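Probable fatty acyl-CoA transferase Rv3272 (Mycobacterium tuberculosis, PDB 5YX6) binds fatty acyl-CoAs of varying chain length, palmitoyl-CoA most tightly, and is probably a family III CoA transferase of fatty acid metabolism. Local coordinates at residues 5-8 with 9-13; 143-146 with 147-150; 254-258 with 259-263. One frame throughout, in Å; residues are numbered along the deposited sequence.

Interaction 1. Residues 5-8 with 9-13; sequences NPAK and PLDGF
Lys8 and Asp11 hold each other through two hydrogen bonds across a type I beta turn over Pro9 and Leu10. The backbone N of Asp11 donates to Lys8 O at 3.2 Å, the bond that closes the turn. The Asp11 side chain adds a second bond, running the other way: Lys8 N donates to Asp11 OD2 at 3.0 Å, almost straight at 177°. The amide approaches from above the carboxylate plane, 53° out of it. CG of Asp11, anti to the carbonyl carbon (chi1 -70°), stands beside the backbone N, which turns the carboxylate back toward the amide of Lys8. The chain then bends again, in a type II turn from Leu10 to Phe13 closed by Phe13 N to Leu10 O at 3.1 Å; its third position has a positive phi, supplied by Gly12.

The carboxylate oxygens also make van der Waals contacts. Asp11 OD1 lies alongside Lys8 CB at 3.6 Å, and OD2 of Asp11 approaches Ala7 CA at 3.6 Å. Lys8 CB is packed tightly on Pro9 CD, at 3.4 Å. The lysine ammonium takes no part in the turn: its chain is extended beyond CG, and Lys8 NZ lies 6.9 Å from Asp11 OD1, bonded instead to the carbonyl O of Asp33.

The second subunit closes over the same loop. Arg195 of that subunit donates through NH2 to the backbone O of both Pro9 and Asp11 and forms a cation-pi contact with the Phe13 ring, making the double turn part of the dimer interface. Leu10 and Phe13 face helix 173-196 of their own chain, where both touch Leu190. The backbone of Phe13 pairs with Glu37, leading the loop into strand 14-17 beside strand 37-42 in the parallel sheet of the Rossmann-fold domain.

Interaction 2. Residues 143-146 with 147-150; sequences PGID and LVVA
The extended backbone of Ile145 (phi -125°, psi 174°) turns abruptly into helical angles at Asp146, and the Ile145 carbonyl is thereby aimed at the amides of Val148 and Val149. This is the N-terminus of helix 146-152, with Ile145 at the N-cap position. Its carbonyl O accepts from Val149 N at 3.0 Å, and more weakly from Val148 N. The next helical bond, Ala150 N to Asp146 O, measures 2.9 Å.

The Asp146 side chain leaves the helix on another course. CG stands anti to the backbone N (chi1 -178°), carrying the carboxylate away from the first turn toward helix 173-196. There OD2 accepts a hydrogen bond from the backbone N of Asp175, the inferred nucleophile, and a weak one from Val174 N. Asp146 thus holds the amide of Asp175, consistent with a second-shell part in placing the inferred nucleophile, where the start of one helix meets the start of another.

Apolar contact within the turn is loose: Ile145 CD1 lies 4.5 Å from Leu147 CB, and Ile145 also packs on Ser264 of the second subunit. Val149 sits closer to the cap, its CG2 branch standing beside its own backbone N, 3.2 Å from the carbonyl O of Ile145.

Interaction 3. Residues 254-258 with 259-263; sequences FRTAD and GYIVI
Arg255 covers one face of the Tyr260 ring with its CA, while Arg255 CG reaches the phenol end, 3.4 Å from Tyr260 CZ and 3.3 Å from OH. The two residues form an antiparallel non-hydrogen-bonded pair of a beta hairpin. The Arg255 chain bends at chi3 (64°), bringing the guanidinium round until the phenol oxygen lies at its edge, with the two planes 83° apart.

Next along the strands, Phe254 and Ile261 form an antiparallel hydrogen-bonded pair: Phe254 N reaches Ile261 O at 2.8 Å, and Ile261 N returns the bond to Phe254 O. Their side chains lie on the other face, where Phe254 CE2 meets Ile263 CB at 4.1 Å and Thr256 CG2 presses on Ile261 CG2 at 3.5 Å. Helices 299-310 and 315-324 pack against this side.

At the bend, Gly259 O accepts from both Thr256 N and Thr256 OG1, the latter at 2.8 Å. The same hydroxyl oxygen accepts from Asp258 N, an ST turn. One threonine hydroxyl therefore works as donor and acceptor at once, holding the Asp258-Gly259 turn against Thr256 while its methyl joins the apolar face.

Overall arrangement
All three contacts are local, yet each lies in a different part of the fold and near the second subunit. Interactions 1 and 2 fall on opposite sides of the chain's centre, about 35 Å apart between centres, but both reach helix 173-196. Interaction 3 lies farther out and joins the outer and middle strands of a three-stranded antiparallel sheet; there Val262 packs on Leu147 of the second subunit, a residue of interaction 2. All are partly buried, with more solvent-exposed residues in 254-263. Chemistry follows place: a carboxylate braces a backbone turn at the dimer interface, main-chain bonds start a helix near the inferred nucleophile, and strand pairing combines with apolar and aromatic contacts in the hairpin.

Interaction 1. Residues 5-8 with 9-13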
ATOM      1  N   ASN A   5      -0.547   1.903 -29.511  1.00 53.41           N
ATOM      2  CA  ASN A   5      -0.949   1.010 -30.594  1.00 54.13           C
ATOM      3  C   ASN A   5      -1.440  -0.379 -30.131  1.00 49.96           C
ATOM      4  O   ASN A   5      -2.498  -0.824 -30.588  1.00 52.22           O
ATOM      5  CB  ASN A   5       0.199   0.855 -31.601  1.00 47.34           C
ATOM      6  N   PRO A   6      -0.681  -1.079 -29.251  1.00 42.97           N
ATOM      7  CA  PRO A   6      -1.193  -2.392 -28.829  1.00 37.24           C
ATOM      8  C   PRO A   6      -2.382  -2.301 -27.871  1.00 42.08           C
ATOM      9  O   PRO A   6      -2.528  -1.317 -27.147  1.00 42.70           O
ATOM     10  CB  PRO A   6       0.005  -3.027 -28.126  1.00 38.27           C
ATOM     11  CG  PRO A   6       0.801  -1.869 -27.637  1.00 42.64           C
ATOM     12  CD  PRO A   6       0.659  -0.816 -28.688  1.00 45.99           C
ATOM     13  N   ALA A   7      -3.197  -3.348 -27.843  1.00 41.49           N
ATOM     14  CA  ALA A   7      -4.372  -3.388 -26.981  1.00 37.35           C
ATOM     15  C   ALA A   7      -4.024  -3.257 -25.500  1.00 35.91           C
ATOM     16  O   ALA A   7      -3.007  -3.773 -25.037  1.00 34.54           O
ATOM     17  CB  ALA A   7      -5.141  -4.671 -27.219  1.00 32.14           C
ATOM     18  N   LYS A   8      -4.885  -2.571 -24.758  1.00 34.37           N
ATOM     19  CA  LYS A   8      -4.726  -2.457 -23.312  1.00 33.85           C
ATOM     20  C   LYS A   8      -5.928  -3.114 -22.647  1.00 32.97           C
ATOM     21  O   LYS A   8      -7.017  -3.131 -23.226  1.00 31.42           O
ATOM     22  CB  LYS A   8      -4.605  -0.994 -22.883  1.00 29.86           C
ATOM     23  CG  LYS A   8      -3.328  -0.323 -23.301  1.00 26.86           C
ATOM     24  CD  LYS A   8      -3.193   0.978 -22.558  1.00 31.92           C
ATOM     25  CE  LYS A   8      -1.818   1.589 -22.742  1.00 36.22           C
ATOM     26  NZ  LYS A   8      -1.632   2.746 -21.816  1.00 38.60           N
ATOM     27  N   PRO A   9      -5.745  -3.634 -21.422  1.00 27.31           N
ATOM     28  CA  PRO A   9      -6.789  -4.432 -20.766  1.00 30.12           C
ATOM     29  C   PRO A   9      -8.177  -3.786 -20.729  1.00 31.16           C
ATOM     30  O   PRO A   9      -9.153  -4.512 -20.875  1.00 28.84           O
ATOM     31  CB  PRO A   9      -6.244  -4.611 -19.346  1.00 26.06           C
ATOM     32  CG  PRO A   9      -4.760  -4.574 -19.521  1.00 26.66           C
ATOM     33  CD  PRO A   9      -4.506  -3.586 -20.627  1.00 26.26           C
ATOM     34  N   LEU A  10      -8.251  -2.464 -20.573  1.00 28.30           N
ATOM     35  CA  LEU A  10      -9.514  -1.769 -20.350  1.00 26.09           C
ATOM     36  C   LEU A  10     -10.004  -0.899 -21.512  1.00 30.95           C
ATOM     37  O   LEU A  10     -10.836  -0.014 -21.304  1.00 31.12           O
ATOM     38  CB  LEU A  10      -9.408  -0.890 -19.096  1.00 29.23           C
ATOM     39  CG  LEU A  10      -9.015  -1.614 -17.812  1.00 30.67           C
ATOM     40  CD1 LEU A  10      -9.106  -0.702 -16.610  1.00 24.38           C
ATOM     41  CD2 LEU A  10      -9.910  -2.826 -17.634  1.00 30.11           C
ATOM     42  N   ASP A  11      -9.475  -1.117 -22.714  1.00 34.20           N
ATOM     43  CA  ASP A  11      -9.990  -0.437 -23.911  1.00 37.07           C
ATOM     44  C   ASP A  11     -11.506  -0.563 -24.005  1.00 35.71           C
ATOM     45  O   ASP A  11     -12.060  -1.650 -23.829  1.00 34.68           O
ATOM     46  CB  ASP A  11      -9.369  -0.997 -25.198  1.00 35.81           C
ATOM     47  CG  ASP A  11      -7.899  -0.643 -25.344  1.00 49.90           C
ATOM     48  OD1 ASP A  11      -7.454   0.337 -24.699  1.00 49.10           O
ATOM     49  OD2 ASP A  11      -7.199  -1.324 -26.134  1.00 49.11           O
ATOM     50  N   GLY A  12     -12.173   0.557 -24.251  1.00 31.02           N
ATOM     51  CA  GLY A  12     -13.607   0.548 -24.426  1.00 30.16           C
ATOM     52  C   GLY A  12     -14.398   0.802 -23.156  1.00 34.05           C
ATOM     53  O   GLY A  12     -15.587   1.098 -23.230  1.00 43.02           O
ATOM     54  N   PHE A  13     -13.758   0.703 -21.991  1.00 32.87           N
ATOM     55  CA  PHE A  13     -14.458   0.954 -20.726  1.00 32.06           C
ATOM     56  C   PHE A  13     -14.457   2.439 -20.372  1.00 32.08           C
ATOM     57  O   PHE A  13     -13.436   3.118 -20.494  1.00 34.71           O
ATOM     58  CB  PHE A  13     -13.830   0.167 -19.575  1.00 26.44           C
ATOM     59  CG  PHE A  13     -14.071  -1.310 -19.639  1.00 28.24           C
ATOM     60  CD1 PHE A  13     -15.201  -1.821 -20.249  1.00 35.53           C
ATOM     61  CD2 PHE A  13     -13.166  -2.191 -19.082  1.00 25.81           C
ATOM     62  CE1 PHE A  13     -15.416  -3.190 -20.303  1.00 31.17           C
ATOM     63  CE2 PHE A  13     -13.381  -3.547 -19.123  1.00 32.73           C
ATOM     64  CZ  PHE A  13     -14.505  -4.050 -19.737  1.00 29.74           C
TER

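Interaction 2. Residues 143-146 with 147-150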
ATOM      1  N   PRO A 143     -15.193  12.605   7.911  1.00 38.09           N
ATOM      2  CA  PRO A 143     -14.149  12.790   6.904  1.00 39.82           C
ATOM      3  C   PRO A 143     -12.790  12.656   7.570  1.00 36.01           C
ATOM      4  O   PRO A 143     -12.708  12.755   8.791  1.00 41.23           O
ATOM      5  CB  PRO A 143     -14.394  14.210   6.408  1.00 39.25           C
ATOM      6  CG  PRO A 143     -14.945  14.901   7.589  1.00 43.83           C
ATOM      7  CD  PRO A 143     -15.800  13.884   8.307  1.00 41.58           C
ATOM      8  N   GLY A 144     -11.747  12.413   6.792  1.00 34.36           N
ATOM      9  CA  GLY A 144     -10.427  12.219   7.352  1.00 26.64           C
ATOM     10  C   GLY A 144      -9.413  12.506   6.286  1.00 32.14           C
ATOM     11  O   GLY A 144      -9.755  12.581   5.114  1.00 39.71           O
ATOM     12  N   ILE A 145      -8.164  12.686   6.681  1.00 28.93           N
ATOM     13  CA  ILE A 145      -7.086  12.714   5.708  1.00 37.21           C
ATOM     14  C   ILE A 145      -6.044  11.669   6.119  1.00 30.40           C
ATOM     15  O   ILE A 145      -6.191  11.038   7.164  1.00 31.30           O
ATOM     16  CB  ILE A 145      -6.467  14.117   5.574  1.00 38.30           C
ATOM     17  CG1 ILE A 145      -6.009  14.656   6.927  1.00 35.87           C
ATOM     18  CG2 ILE A 145      -7.469  15.072   4.968  1.00 37.02           C
ATOM     19  CD1 ILE A 145      -4.997  15.773   6.790  1.00 40.33           C
ATOM     20  N   ASP A 146      -5.041  11.459   5.271  1.00 29.65           N
ATOM     21  CA  ASP A 146      -4.001  10.435   5.468  1.00 30.87           C
ATOM     22  C   ASP A 146      -3.433  10.428   6.888  1.00 31.37           C
ATOM     23  O   ASP A 146      -3.431   9.402   7.574  1.00 28.81           O
ATOM     24  CB  ASP A 146      -2.868  10.642   4.443  1.00 31.88           C
ATOM     25  CG  ASP A 146      -1.754   9.585   4.546  1.00 43.17           C
ATOM     26  OD1 ASP A 146      -0.882   9.688   5.444  1.00 44.23           O
ATOM     27  OD2 ASP A 146      -1.762   8.636   3.725  1.00 40.35           O
ATOM     28  N   LEU A 147      -2.958  11.592   7.314  1.00 36.34           N
ATOM     29  CA  LEU A 147      -2.253  11.761   8.580  1.00 36.23           C
ATOM     30  C   LEU A 147      -3.084  11.319   9.797  1.00 31.03           C
ATOM     31  O   LEU A 147      -2.579  10.668  10.705  1.00 31.49           O
ATOM     32  CB  LEU A 147      -1.829  13.229   8.708  1.00 38.75           C
ATOM     33  CG  LEU A 147      -0.976  13.714   9.871  1.00 43.27           C
ATOM     34  CD1 LEU A 147      -0.095  14.862   9.389  1.00 46.06           C
ATOM     35  CD2 LEU A 147      -1.860  14.171  11.002  1.00 36.78           C
ATOM     36  N   VAL A 148      -4.362  11.667   9.805  1.00 27.13           N
ATOM     37  CA  VAL A 148      -5.223  11.365  10.938  1.00 26.02           C
ATOM     38  C   VAL A 148      -5.702   9.914  10.914  1.00 26.48           C
ATOM     39  O   VAL A 148      -5.816   9.274  11.957  1.00 25.50           O
ATOM     40  CB  VAL A 148      -6.436  12.323  10.969  1.00 26.81           C
ATOM     41  CG1 VAL A 148      -7.390  11.943  12.078  1.00 27.33           C
ATOM     42  CG2 VAL A 148      -5.957  13.731  11.196  1.00 32.14           C
ATOM     43  N   VAL A 149      -6.018   9.411   9.723  1.00 29.17           N
ATOM     44  CA  VAL A 149      -6.399   8.010   9.562  1.00 30.47           C
ATOM     45  C   VAL A 149      -5.245   7.067   9.948  1.00 26.87           C
ATOM     46  O   VAL A 149      -5.457   6.062  10.625  1.00 26.34           O
ATOM     47  CB  VAL A 149      -6.849   7.717   8.108  1.00 30.83           C
ATOM     48  CG1 VAL A 149      -7.049   6.216   7.889  1.00 25.63           C
ATOM     49  CG2 VAL A 149      -8.108   8.507   7.775  1.00 29.33           C
ATOM     50  N   ALA A 150      -4.030   7.409   9.523  1.00 25.36           N
ATOM     51  CA  ALA A 150      -2.828   6.640   9.871  1.00 29.56           C
ATOM     52  C   ALA A 150      -2.639   6.527  11.384  1.00 30.00           C
ATOM     53  O   ALA A 150      -2.364   5.448  11.908  1.00 29.92           O
ATOM     54  CB  ALA A 150      -1.597   7.279   9.241  1.00 24.44           C
TER

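Interaction 3. Residues 254-258 with 259-263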
ATOM      1  N   PHE A 254      22.748  -0.206  11.697  1.00 34.60           N
ATOM      2  CA  PHE A 254      23.910  -0.245  12.587  1.00 34.28           C
ATOM      3  C   PHE A 254      24.907   0.884  12.324  1.00 34.21           C
ATOM      4  O   PHE A 254      25.143   1.261  11.175  1.00 33.89           O
ATOM      5  CB  PHE A 254      24.628  -1.595  12.455  1.00 30.33           C
ATOM      6  CG  PHE A 254      23.755  -2.790  12.746  1.00 28.21           C
ATOM      7  CD1 PHE A 254      23.599  -3.256  14.039  1.00 28.30           C
ATOM      8  CD2 PHE A 254      23.090  -3.448  11.720  1.00 29.69           C
ATOM      9  CE1 PHE A 254      22.796  -4.352  14.310  1.00 30.38           C
ATOM     10  CE2 PHE A 254      22.284  -4.542  11.980  1.00 26.57           C
ATOM     11  CZ  PHE A 254      22.135  -4.998  13.278  1.00 27.96           C
ATOM     12  N   ARG A 255      25.490   1.424  13.392  1.00 36.55           N
ATOM     13  CA  ARG A 255      26.576   2.389  13.250  1.00 37.79           C
ATOM     14  C   ARG A 255      27.793   1.784  12.580  1.00 37.02           C
ATOM     15  O   ARG A 255      28.139   0.631  12.815  1.00 35.03           O
ATOM     16  CB  ARG A 255      26.986   2.967  14.600  1.00 46.08           C
ATOM     17  CG  ARG A 255      26.005   3.972  15.175  1.00 52.97           C
ATOM     18  CD  ARG A 255      26.514   4.571  16.479  1.00 60.58           C
ATOM     19  NE  ARG A 255      27.739   5.356  16.274  1.00 72.73           N
ATOM     20  CZ  ARG A 255      27.785   6.583  15.755  1.00 71.31           C
ATOM     21  NH1 ARG A 255      26.672   7.182  15.339  1.00 68.86           N
ATOM     22  NH2 ARG A 255      28.954   7.198  15.626  1.00 67.91           N
ATOM     23  N   THR A 256      28.417   2.573  11.718  1.00 39.70           N
ATOM     24  CA  THR A 256      29.704   2.226  11.153  1.00 40.53           C
ATOM     25  C   THR A 256      30.672   3.372  11.414  1.00 45.61           C
ATOM     26  O   THR A 256      30.398   4.237  12.239  1.00 46.27           O
ATOM     27  CB  THR A 256      29.615   1.959   9.651  1.00 37.07           C
ATOM     28  OG1 THR A 256      29.447   3.206   8.968  1.00 42.81           O
ATOM     29  CG2 THR A 256      28.433   1.074   9.352  1.00 34.47           C
ATOM     30  N   ALA A 257      31.794   3.387  10.700  1.00 44.98           N
ATOM     31  CA  ALA A 257      32.756   4.473  10.842  1.00 44.60           C
ATOM     32  C   ALA A 257      32.183   5.766  10.283  1.00 48.97           C
ATOM     33  O   ALA A 257      32.482   6.860  10.765  1.00 53.25           O
ATOM     34  CB  ALA A 257      34.066   4.129  10.140  1.00 38.53           C
ATOM     35  N   ASP A 258      31.345   5.629   9.264  1.00 48.06           N
ATOM     36  CA  ASP A 258      30.752   6.776   8.603  1.00 50.20           C
ATOM     37  C   ASP A 258      29.371   6.421   8.061  1.00 55.31           C
ATOM     38  O   ASP A 258      29.240   5.699   7.064  1.00 49.01           O
ATOM     39  CB  ASP A 258      31.654   7.273   7.474  1.00 50.99           C
ATOM     40  CG  ASP A 258      31.123   8.542   6.819  1.00 65.35           C
ATOM     41  OD1 ASP A 258      30.326   9.268   7.464  1.00 62.82           O
ATOM     42  OD2 ASP A 258      31.499   8.812   5.656  1.00 68.43           O
ATOM     43  N   GLY A 259      28.344   6.917   8.741  1.00 50.59           N
ATOM     44  CA  GLY A 259      26.980   6.677   8.328  1.00 46.54           C
ATOM     45  C   GLY A 259      26.460   5.387   8.920  1.00 46.93           C
ATOM     46  O   GLY A 259      27.179   4.671   9.621  1.00 47.98           O
ATOM     47  N   TYR A 260      25.198   5.092   8.637  1.00 38.82           N
ATOM     48  CA  TYR A 260      24.585   3.857   9.090  1.00 37.97           C
ATOM     49  C   TYR A 260      24.465   2.842   7.961  1.00 34.84           C
ATOM     50  O   TYR A 260      24.328   3.215   6.795  1.00 37.79           O
ATOM     51  CB  TYR A 260      23.205   4.135   9.660  1.00 33.93           C
ATOM     52  CG  TYR A 260      23.204   4.552  11.100  1.00 37.19           C
ATOM     53  CD1 TYR A 260      23.441   5.874  11.464  1.00 40.30           C
ATOM     54  CD2 TYR A 260      22.940   3.627  12.100  1.00 34.97           C
ATOM     55  CE1 TYR A 260      23.429   6.260  12.796  1.00 42.46           C
ATOM     56  CE2 TYR A 260      22.920   3.999  13.427  1.00 40.39           C
ATOM     57  CZ  TYR A 260      23.165   5.316  13.773  1.00 44.29           C
ATOM     58  OH  TYR A 260      23.143   5.677  15.101  1.00 48.29           O
ATOM     59  N   ILE A 261      24.503   1.561   8.310  1.00 32.68           N
ATOM     60  CA  ILE A 261      24.234   0.516   7.333  1.00 30.25           C
ATOM     61  C   ILE A 261      23.060  -0.333   7.808  1.00 29.76           C
ATOM     62  O   ILE A 261      22.957  -0.677   8.982  1.00 33.32           O
ATOM     63  CB  ILE A 261      25.478  -0.393   7.069  1.00 29.11           C
ATOM     64  CG1 ILE A 261      25.195  -1.372   5.920  1.00 25.80           C
ATOM     65  CG2 ILE A 261      25.890  -1.164   8.323  1.00 26.43           C
ATOM     66  CD1 ILE A 261      26.335  -2.331   5.636  1.00 32.06           C
ATOM     67  N   VAL A 262      22.171  -0.658   6.881  1.00 29.23           N
ATOM     68  CA  VAL A 262      21.070  -1.566   7.149  1.00 32.23           C
ATOM     69  C   VAL A 262      21.446  -2.988   6.727  1.00 32.21           C
ATOM     70  O   VAL A 262      21.798  -3.207   5.577  1.00 30.08           O
ATOM     71  CB  VAL A 262      19.802  -1.117   6.398  1.00 32.85           C
ATOM     72  CG1 VAL A 262      18.677  -2.103   6.618  1.00 31.72           C
ATOM     73  CG2 VAL A 262      19.403   0.295   6.832  1.00 28.70           C
ATOM     74  N   ILE A 263      21.376  -3.937   7.658  1.00 28.81           N
ATOM     75  CA  ILE A 263      21.750  -5.324   7.397  1.00 27.93           C
ATOM     76  C   ILE A 263      20.666  -6.298   7.831  1.00 30.98           C
ATOM     77  O   ILE A 263      20.122  -6.182   8.924  1.00 33.92           O
ATOM     78  CB  ILE A 263      23.057  -5.723   8.136  1.00 28.33           C
ATOM     79  CG1 ILE A 263      24.243  -4.867   7.686  1.00 29.92           C
ATOM     80  CG2 ILE A 263      23.366  -7.183   7.912  1.00 23.50           C
ATOM     81  CD1 ILE A 263      25.482  -5.037   8.570  1.00 28.66           C
TER